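Hydroxyethylthiazole kinase (Pyrococcus horikoshii, PDB 3HPD) probably phosphorylates the hydroxyl group of 4-methyl-5-beta-hydroxyethylthiazole, using ATP and magnesium, in thiamine diphosphate biosynthesis. Local coordinates at residues V114-L128 with L150-V164. Residues are numbered along the deposited sequence; the frame is centred on the assembly and turned at random.
Sequences VDVLKGNFGEISALL and LTMNAAREFNTTVAV
Strands 116-120 and 161-164 run parallel, 9° apart, joined by backbone hydrogen bonds from Leu117 N to Thr161 O (2.9 Å), Ala163 N to Leu117 O and Gly119 N to Ala163 O, while helices 121-128 and 150-157 cross at 45° over the face carrying Leu117, Val162 and Val164. Between helices and sheet, Ile124 sets CG2 against Ala154 CB (3.7 Å) and CG1 against Val164 CG2. Leu150, its CG anti to the backbone N (chi1 176°), forks among Phe121, Ser125, Ile124 and Leu128: CD2 lies over one face of the Phe121 ring, 3.9 Å from the centroid and offset toward the rim, and CD1 meets Leu128 CD2 at 3.6 Å. Leu128 in turn fits as a knob among Leu150, Asn153, Ala154 and Glu157. With an alanine in place of Phe121, loss of the ring would probably leave Leu150 CD2 without its CH-pi partner and open a gap beside it. Farther along, the Phe158 ring points its CZ edge at Leu127 O (3.6 Å), with Leu117 CD2 approaching obliquely. Asn120 and Glu123 form a capping box at the helix start. On the other sheet face, Lys118, a predicted ATP-binding residue, bends away to a salt bridge with Asp92. Neighbouring parallel strands connected through helices 121-131 and 144-157, both packed on one sheet face, belong to the central sheet of the ribokinase-like fold; Asn120 lies beside Thr165, also predicted to bind ATP.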
ATOM      1  N   VAL A 114      25.255   2.779 -11.262  1.00 14.92           N
ATOM      2  CA  VAL A 114      24.155   1.824 -11.212  1.00 14.78           C
ATOM      3  C   VAL A 114      24.319   0.897 -12.412  1.00 14.74           C
ATOM      4  O   VAL A 114      25.093   1.187 -13.324  1.00 14.67           O
ATOM      5  CB  VAL A 114      22.767   2.516 -11.288  1.00 13.98           C
ATOM      6  CG1 VAL A 114      22.649   3.571 -10.198  1.00 14.28           C
ATOM      7  CG2 VAL A 114      22.557   3.129 -12.663  1.00 14.76           C
ATOM      8  N   ASP A 115      23.594  -0.213 -12.412  1.00 14.33           N
ATOM      9  CA  ASP A 115      23.686  -1.176 -13.498  1.00 14.97           C
ATOM     10  C   ASP A 115      22.575  -1.011 -14.519  1.00 13.74           C
ATOM     11  O   ASP A 115      22.732  -1.377 -15.680  1.00 13.64           O
ATOM     12  CB  ASP A 115      23.690  -2.585 -12.916  1.00 17.07           C
ATOM     13  CG  ASP A 115      24.917  -2.841 -12.068  1.00 20.64           C
ATOM     14  OD1 ASP A 115      25.984  -3.127 -12.653  1.00 22.79           O
ATOM     15  OD2 ASP A 115      24.826  -2.727 -10.825  1.00 19.96           O
ATOM     16  N   VAL A 116      21.452  -0.456 -14.076  1.00 13.40           N
ATOM     17  CA  VAL A 116      20.312  -0.206 -14.949  1.00 11.28           C
ATOM     18  C   VAL A 116      19.615   1.074 -14.513  1.00 10.50           C
ATOM     19  O   VAL A 116      19.363   1.275 -13.323  1.00 11.61           O
ATOM     20  CB  VAL A 116      19.265  -1.354 -14.901  1.00 11.64           C
ATOM     21  CG1 VAL A 116      18.023  -0.967 -15.710  1.00  9.33           C
ATOM     22  CG2 VAL A 116      19.859  -2.636 -15.462  1.00 10.33           C
ATOM     23  N   LEU A 117      19.339   1.948 -15.475  1.00 10.95           N
ATOM     24  CA  LEU A 117      18.617   3.199 -15.222  1.00 11.61           C
ATOM     25  C   LEU A 117      17.367   3.041 -16.076  1.00 12.38           C
ATOM     26  O   LEU A 117      17.445   2.845 -17.280  1.00 14.04           O
ATOM     27  CB  LEU A 117      19.425   4.417 -15.692  1.00 11.63           C
ATOM     28  CG  LEU A 117      18.676   5.761 -15.651  1.00 12.96           C
ATOM     29  CD1 LEU A 117      18.293   6.110 -14.223  1.00 11.64           C
ATOM     30  CD2 LEU A 117      19.556   6.860 -16.234  1.00 13.34           C
ATOM     31  N   LYS A 118      16.208   3.122 -15.436  1.00 11.89           N
ATOM     32  CA  LYS A 118      14.947   2.961 -16.141  1.00 13.99           C
ATOM     33  C   LYS A 118      13.924   4.047 -15.872  1.00 12.97           C
ATOM     34  O   LYS A 118      13.497   4.219 -14.756  1.00 12.45           O
ATOM     35  CB  LYS A 118      14.259   1.659 -15.764  1.00 16.84           C
ATOM     36  CG  LYS A 118      13.004   1.526 -16.595  1.00 22.40           C
ATOM     37  CD  LYS A 118      11.783   0.838 -15.949  1.00 25.79           C
ATOM     38  CE  LYS A 118      11.175   1.597 -14.707  1.00 26.18           C
ATOM     39  NZ  LYS A 118      10.824   3.072 -14.865  1.00 27.31           N
ATOM     40  N   GLY A 119      13.493   4.759 -16.898  1.00 11.69           N
ATOM     41  CA  GLY A 119      12.507   5.801 -16.710  1.00 13.01           C
ATOM     42  C   GLY A 119      11.812   6.184 -17.990  1.00 13.46           C
ATOM     43  O   GLY A 119      12.126   5.625 -19.039  1.00 13.78           O
ATOM     44  N   ASN A 120      10.871   7.125 -17.925  1.00 13.52           N
ATOM     45  CA  ASN A 120      10.189   7.547 -19.143  1.00 14.38           C
ATOM     46  C   ASN A 120      11.011   8.616 -19.857  1.00 14.99           C
ATOM     47  O   ASN A 120      12.063   9.032 -19.370  1.00 14.46           O
ATOM     48  CB  ASN A 120       8.774   8.068 -18.847  1.00 16.58           C
ATOM     49  CG  ASN A 120       8.766   9.273 -17.932  1.00 17.72           C
ATOM     50  OD1 ASN A 120       9.615  10.157 -18.034  1.00 18.27           O
ATOM     51  ND2 ASN A 120       7.784   9.323 -17.037  1.00 21.78           N
ATOM     52  N   PHE A 121      10.530   9.061 -21.012  1.00 15.39           N
ATOM     53  CA  PHE A 121      11.251  10.055 -21.797  1.00 16.25           C
ATOM     54  C   PHE A 121      11.595  11.331 -21.028  1.00 16.17           C
ATOM     55  O   PHE A 121      12.735  11.782 -21.054  1.00 17.67           O
ATOM     56  CB  PHE A 121      10.457  10.425 -23.050  1.00 18.65           C
ATOM     57  CG  PHE A 121      11.256  11.196 -24.058  1.00 20.68           C
ATOM     58  CD1 PHE A 121      11.989  10.535 -25.038  1.00 22.61           C
ATOM     59  CD2 PHE A 121      11.310  12.585 -24.004  1.00 22.18           C
ATOM     60  CE1 PHE A 121      12.767  11.245 -25.948  1.00 23.61           C
ATOM     61  CE2 PHE A 121      12.086  13.305 -24.909  1.00 22.96           C
ATOM     62  CZ  PHE A 121      12.815  12.633 -25.883  1.00 23.02           C
ATOM     63  N   GLY A 122      10.610  11.908 -20.350  1.00 16.06           N
ATOM     64  CA  GLY A 122      10.849  13.131 -19.605  1.00 15.41           C
ATOM     65  C   GLY A 122      11.900  13.004 -18.517  1.00 15.92           C
ATOM     66  O   GLY A 122      12.754  13.882 -18.362  1.00 15.93           O
ATOM     67  N   GLU A 123      11.847  11.909 -17.768  1.00 15.57           N
ATOM     68  CA  GLU A 123      12.794  11.680 -16.680  1.00 15.96           C
ATOM     69  C   GLU A 123      14.222  11.493 -17.174  1.00 15.77           C
ATOM     70  O   GLU A 123      15.145  12.124 -16.663  1.00 15.89           O
ATOM     71  CB  GLU A 123      12.358  10.463 -15.851  1.00 15.94           C
ATOM     72  CG  GLU A 123      10.952  10.604 -15.273  1.00 15.00           C
ATOM     73  CD  GLU A 123      10.422   9.324 -14.649  1.00 16.58           C
ATOM     74  OE1 GLU A 123      10.788   8.224 -15.121  1.00 18.06           O
ATOM     75  OE2 GLU A 123       9.614   9.414 -13.696  1.00 18.13           O
ATOM     76  N   ILE A 124      14.411  10.634 -18.171  1.00 15.74           N
ATOM     77  CA  ILE A 124      15.752  10.399 -18.687  1.00 16.52           C
ATOM     78  C   ILE A 124      16.301  11.615 -19.434  1.00 17.27           C
ATOM     79  O   ILE A 124      17.488  11.917 -19.345  1.00 18.31           O
ATOM     80  CB  ILE A 124      15.792   9.167 -19.618  1.00 16.76           C
ATOM     81  CG1 ILE A 124      15.235   7.943 -18.884  1.00 16.11           C
ATOM     82  CG2 ILE A 124      17.225   8.899 -20.063  1.00 17.43           C
ATOM     83  CD1 ILE A 124      15.904   7.655 -17.539  1.00 17.33           C
ATOM     84  N   SER A 125      15.444  12.323 -20.161  1.00 18.95           N
ATOM     85  CA  SER A 125      15.907  13.495 -20.892  1.00 20.79           C
ATOM     86  C   SER A 125      16.336  14.582 -19.908  1.00 19.74           C
ATOM     87  O   SER A 125      17.290  15.313 -20.159  1.00 19.71           O
ATOM     88  CB  SER A 125      14.811  14.020 -21.824  1.00 21.33           C
ATOM     89  OG  SER A 125      13.662  14.415 -21.099  1.00 30.37           O
ATOM     90  N   ALA A 126      15.636  14.677 -18.782  1.00 20.05           N
ATOM     91  CA  ALA A 126      15.969  15.673 -17.769  1.00 20.46           C
ATOM     92  C   ALA A 126      17.314  15.354 -17.117  1.00 20.08           C
ATOM     93  O   ALA A 126      18.091  16.257 -16.805  1.00 19.89           O
ATOM     94  CB  ALA A 126      14.875  15.735 -16.711  1.00 20.00           C
ATOM     95  N   LEU A 127      17.586  14.068 -16.914  1.00 19.18           N
ATOM     96  CA  LEU A 127      18.840  13.641 -16.299  1.00 20.27           C
ATOM     97  C   LEU A 127      20.029  13.863 -17.226  1.00 21.48           C
ATOM     98  O   LEU A 127      21.097  14.288 -16.787  1.00 19.87           O
ATOM     99  CB  LEU A 127      18.770  12.160 -15.913  1.00 18.96           C
ATOM    100  CG  LEU A 127      17.802  11.789 -14.785  1.00 19.48           C
ATOM    101  CD1 LEU A 127      17.787  10.276 -14.601  1.00 18.54           C
ATOM    102  CD2 LEU A 127      18.229  12.479 -13.496  1.00 20.15           C
ATOM    103  N   LEU A 128      19.845  13.563 -18.506  1.00 22.50           N
ATOM    104  CA  LEU A 128      20.910  13.745 -19.485  1.00 25.24           C
ATOM    105  C   LEU A 128      21.146  15.234 -19.726  1.00 27.53           C
ATOM    106  O   LEU A 128      22.279  15.668 -19.946  1.00 27.57           O
ATOM    107  CB  LEU A 128      20.537  13.062 -20.803  1.00 23.93           C
ATOM    108  CG  LEU A 128      21.565  13.143 -21.935  1.00 25.36           C
ATOM    109  CD1 LEU A 128      22.870  12.487 -21.499  1.00 23.33           C
ATOM    110  CD2 LEU A 128      21.011  12.455 -23.174  1.00 24.58           C
ATOM    111  N   LEU A 150      18.051   9.088 -27.364  1.00 19.15           N
ATOM    112  CA  LEU A 150      18.127   9.445 -25.950  1.00 18.41           C
ATOM    113  C   LEU A 150      18.656   8.274 -25.133  1.00 17.60           C
ATOM    114  O   LEU A 150      19.556   8.432 -24.310  1.00 16.82           O
ATOM    115  CB  LEU A 150      16.747   9.852 -25.417  1.00 17.99           C
ATOM    116  CG  LEU A 150      16.707  10.144 -23.912  1.00 19.06           C
ATOM    117  CD1 LEU A 150      17.657  11.288 -23.589  1.00 20.36           C
ATOM    118  CD2 LEU A 150      15.292  10.487 -23.478  1.00 19.36           C
ATOM    119  N   THR A 151      18.085   7.098 -25.368  1.00 18.01           N
ATOM    120  CA  THR A 151      18.490   5.897 -24.654  1.00 17.38           C
ATOM    121  C   THR A 151      19.992   5.659 -24.794  1.00 19.20           C
ATOM    122  O   THR A 151      20.680   5.420 -23.803  1.00 17.83           O
ATOM    123  CB  THR A 151      17.729   4.669 -25.184  1.00 18.72           C
ATOM    124  OG1 THR A 151      16.322   4.930 -25.137  1.00 19.08           O
ATOM    125  CG2 THR A 151      18.033   3.445 -24.337  1.00 17.67           C
ATOM    126  N   MET A 152      20.496   5.733 -26.024  1.00 19.94           N
ATOM    127  CA  MET A 152      21.918   5.524 -26.285  1.00 22.21           C
ATOM    128  C   MET A 152      22.822   6.556 -25.624  1.00 21.02           C
ATOM    129  O   MET A 152      23.809   6.197 -24.981  1.00 19.62           O
ATOM    130  CB  MET A 152      22.213   5.544 -27.786  1.00 26.01           C
ATOM    131  CG  MET A 152      23.705   5.408 -28.090  1.00 34.34           C
ATOM    132  SD  MET A 152      24.290   6.393 -29.487  1.00 43.86           S
ATOM    133  CE  MET A 152      25.463   7.511 -28.666  1.00 40.99           C
ATOM    134  N   ASN A 153      22.505   7.835 -25.813  1.00 21.37           N
ATOM    135  CA  ASN A 153      23.318   8.902 -25.235  1.00 22.15           C
ATOM    136  C   ASN A 153      23.354   8.817 -23.719  1.00 21.68           C
ATOM    137  O   ASN A 153      24.398   9.040 -23.102  1.00 21.33           O
ATOM    138  CB  ASN A 153      22.804  10.283 -25.662  1.00 24.59           C
ATOM    139  CG  ASN A 153      23.086  10.583 -27.123  1.00 26.17           C
ATOM    140  OD1 ASN A 153      24.130  10.208 -27.651  1.00 27.85           O
ATOM    141  ND2 ASN A 153      22.162  11.279 -27.778  1.00 27.19           N
ATOM    142  N   ALA A 154      22.214   8.490 -23.119  1.00 19.49           N
ATOM    143  CA  ALA A 154      22.138   8.373 -21.668  1.00 17.77           C
ATOM    144  C   ALA A 154      22.964   7.181 -21.195  1.00 15.60           C
ATOM    145  O   ALA A 154      23.627   7.252 -20.164  1.00 16.03           O
ATOM    146  CB  ALA A 154      20.685   8.217 -21.227  1.00 17.52           C
ATOM    147  N   ALA A 155      22.930   6.089 -21.953  1.00 15.68           N
ATOM    148  CA  ALA A 155      23.688   4.895 -21.590  1.00 16.48           C
ATOM    149  C   ALA A 155      25.188   5.176 -21.591  1.00 19.06           C
ATOM    150  O   ALA A 155      25.918   4.713 -20.711  1.00 18.82           O
ATOM    151  CB  ALA A 155      23.368   3.755 -22.546  1.00 15.32           C
ATOM    152  N   ARG A 156      25.652   5.936 -22.576  1.00 20.82           N
ATOM    153  CA  ARG A 156      27.072   6.262 -22.652  1.00 22.13           C
ATOM    154  C   ARG A 156      27.424   7.310 -21.596  1.00 21.69           C
ATOM    155  O   ARG A 156      28.473   7.237 -20.954  1.00 21.92           O
ATOM    156  CB  ARG A 156      27.424   6.783 -24.046  1.00 24.87           C
ATOM    157  CG  ARG A 156      27.077   5.811 -25.156  1.00 27.85           C
ATOM    158  CD  ARG A 156      27.790   6.162 -26.448  1.00 32.69           C
ATOM    159  NE  ARG A 156      27.457   5.222 -27.513  1.00 35.71           N
ATOM    160  CZ  ARG A 156      28.264   4.924 -28.526  1.00 38.35           C
ATOM    161  NH1 ARG A 156      29.459   5.494 -28.613  1.00 40.55           N
ATOM    162  NH2 ARG A 156      27.877   4.054 -29.449  1.00 36.31           N
ATOM    163  N   GLU A 157      26.535   8.278 -21.416  1.00 20.87           N
ATOM    164  CA  GLU A 157      26.749   9.338 -20.440  1.00 21.56           C
ATOM    165  C   GLU A 157      26.913   8.784 -19.026  1.00 21.10           C
ATOM    166  O   GLU A 157      27.839   9.159 -18.305  1.00 20.26           O
ATOM    167  CB  GLU A 157      25.572  10.316 -20.467  1.00 24.59           C
ATOM    168  CG  GLU A 157      25.696  11.477 -19.492  1.00 29.10           C
ATOM    169  CD  GLU A 157      26.831  12.417 -19.849  1.00 33.37           C
ATOM    170  OE1 GLU A 157      26.845  12.923 -20.992  1.00 36.06           O
ATOM    171  OE2 GLU A 157      27.707  12.652 -18.989  1.00 34.71           O
ATOM    172  N   PHE A 158      26.018   7.880 -18.638  1.00 19.79           N
ATOM    173  CA  PHE A 158      26.047   7.302 -17.299  1.00 19.13           C
ATOM    174  C   PHE A 158      26.730   5.944 -17.200  1.00 19.56           C
ATOM    175  O   PHE A 158      26.687   5.299 -16.149  1.00 20.05           O
ATOM    176  CB  PHE A 158      24.619   7.217 -16.757  1.00 17.69           C
ATOM    177  CG  PHE A 158      23.936   8.549 -16.670  1.00 18.87           C
ATOM    178  CD1 PHE A 158      24.431   9.541 -15.827  1.00 17.79           C
ATOM    179  CD2 PHE A 158      22.826   8.833 -17.458  1.00 18.06           C
ATOM    180  CE1 PHE A 158      23.832  10.797 -15.771  1.00 18.66           C
ATOM    181  CE2 PHE A 158      22.219  10.090 -17.408  1.00 19.77           C
ATOM    182  CZ  PHE A 158      22.726  11.072 -16.564  1.00 17.43           C
ATOM    183  N   ASN A 159      27.369   5.520 -18.287  1.00 19.77           N
ATOM    184  CA  ASN A 159      28.081   4.246 -18.334  1.00 22.68           C
ATOM    185  C   ASN A 159      27.264   3.108 -17.727  1.00 21.30           C
ATOM    186  O   ASN A 159      27.724   2.403 -16.830  1.00 21.18           O
ATOM    187  CB  ASN A 159      29.422   4.370 -17.604  1.00 25.77           C
ATOM    188  CG  ASN A 159      30.290   3.138 -17.767  1.00 30.83           C
ATOM    189  OD1 ASN A 159      30.397   2.582 -18.865  1.00 33.00           O
ATOM    190  ND2 ASN A 159      30.925   2.710 -16.680  1.00 32.54           N
ATOM    191  N   THR A 160      26.054   2.919 -18.239  1.00 19.17           N
ATOM    192  CA  THR A 160      25.177   1.877 -17.723  1.00 17.63           C
ATOM    193  C   THR A 160      24.160   1.508 -18.792  1.00 17.71           C
ATOM    194  O   THR A 160      24.196   2.038 -19.903  1.00 17.62           O
ATOM    195  CB  THR A 160      24.425   2.387 -16.464  1.00 18.92           C
ATOM    196  OG1 THR A 160      23.725   1.306 -15.836  1.00 19.70           O
ATOM    197  CG2 THR A 160      23.420   3.478 -16.850  1.00 15.74           C
ATOM    198  N   THR A 161      23.267   0.582 -18.463  1.00 15.59           N
ATOM    199  CA  THR A 161      22.218   0.188 -19.387  1.00 15.45           C
ATOM    200  C   THR A 161      21.045   1.096 -19.063  1.00 15.94           C
ATOM    201  O   THR A 161      20.687   1.268 -17.896  1.00 13.76           O
ATOM    202  CB  THR A 161      21.807  -1.287 -19.193  1.00 17.30           C
ATOM    203  OG1 THR A 161      22.803  -2.135 -19.780  1.00 17.75           O
ATOM    204  CG2 THR A 161      20.452  -1.566 -19.845  1.00 13.68           C
ATOM    205  N   VAL A 162      20.457   1.690 -20.092  1.00 14.14           N
ATOM    206  CA  VAL A 162      19.341   2.593 -19.889  1.00 14.62           C
ATOM    207  C   VAL A 162      18.131   2.149 -20.679  1.00 15.34           C
ATOM    208  O   VAL A 162      18.249   1.626 -21.788  1.00 14.46           O
ATOM    209  CB  VAL A 162      19.699   4.038 -20.325  1.00 14.40           C
ATOM    210  CG1 VAL A 162      18.467   4.937 -20.231  1.00 14.95           C
ATOM    211  CG2 VAL A 162      20.827   4.579 -19.457  1.00 14.11           C
ATOM    212  N   ALA A 163      16.963   2.348 -20.087  1.00 13.67           N
ATOM    213  CA  ALA A 163      15.718   2.019 -20.746  1.00 14.25           C
ATOM    214  C   ALA A 163      14.836   3.256 -20.679  1.00 14.24           C
ATOM    215  O   ALA A 163      14.636   3.827 -19.607  1.00 13.18           O
ATOM    216  CB  ALA A 163      15.025   0.844 -20.051  1.00 12.64           C
ATOM    217  N   VAL A 164      14.359   3.690 -21.838  1.00 13.64           N
ATOM    218  CA  VAL A 164      13.450   4.820 -21.918  1.00 13.79           C
ATOM    219  C   VAL A 164      12.132   4.153 -22.299  1.00 13.63           C
ATOM    220  O   VAL A 164      11.965   3.667 -23.418  1.00 13.00           O
ATOM    221  CB  VAL A 164      13.859   5.829 -23.012  1.00 12.24           C
ATOM    222  CG1 VAL A 164      12.797   6.913 -23.132  1.00 13.30           C
ATOM    223  CG2 VAL A 164      15.202   6.458 -22.663  1.00 14.11           C
TER
HETATM  224  O   HOH W   1      25.645   5.058 -13.458  1.00 17.99           O
HETATM  225  O   HOH W   2      27.718   2.600 -14.140  1.00 38.88           O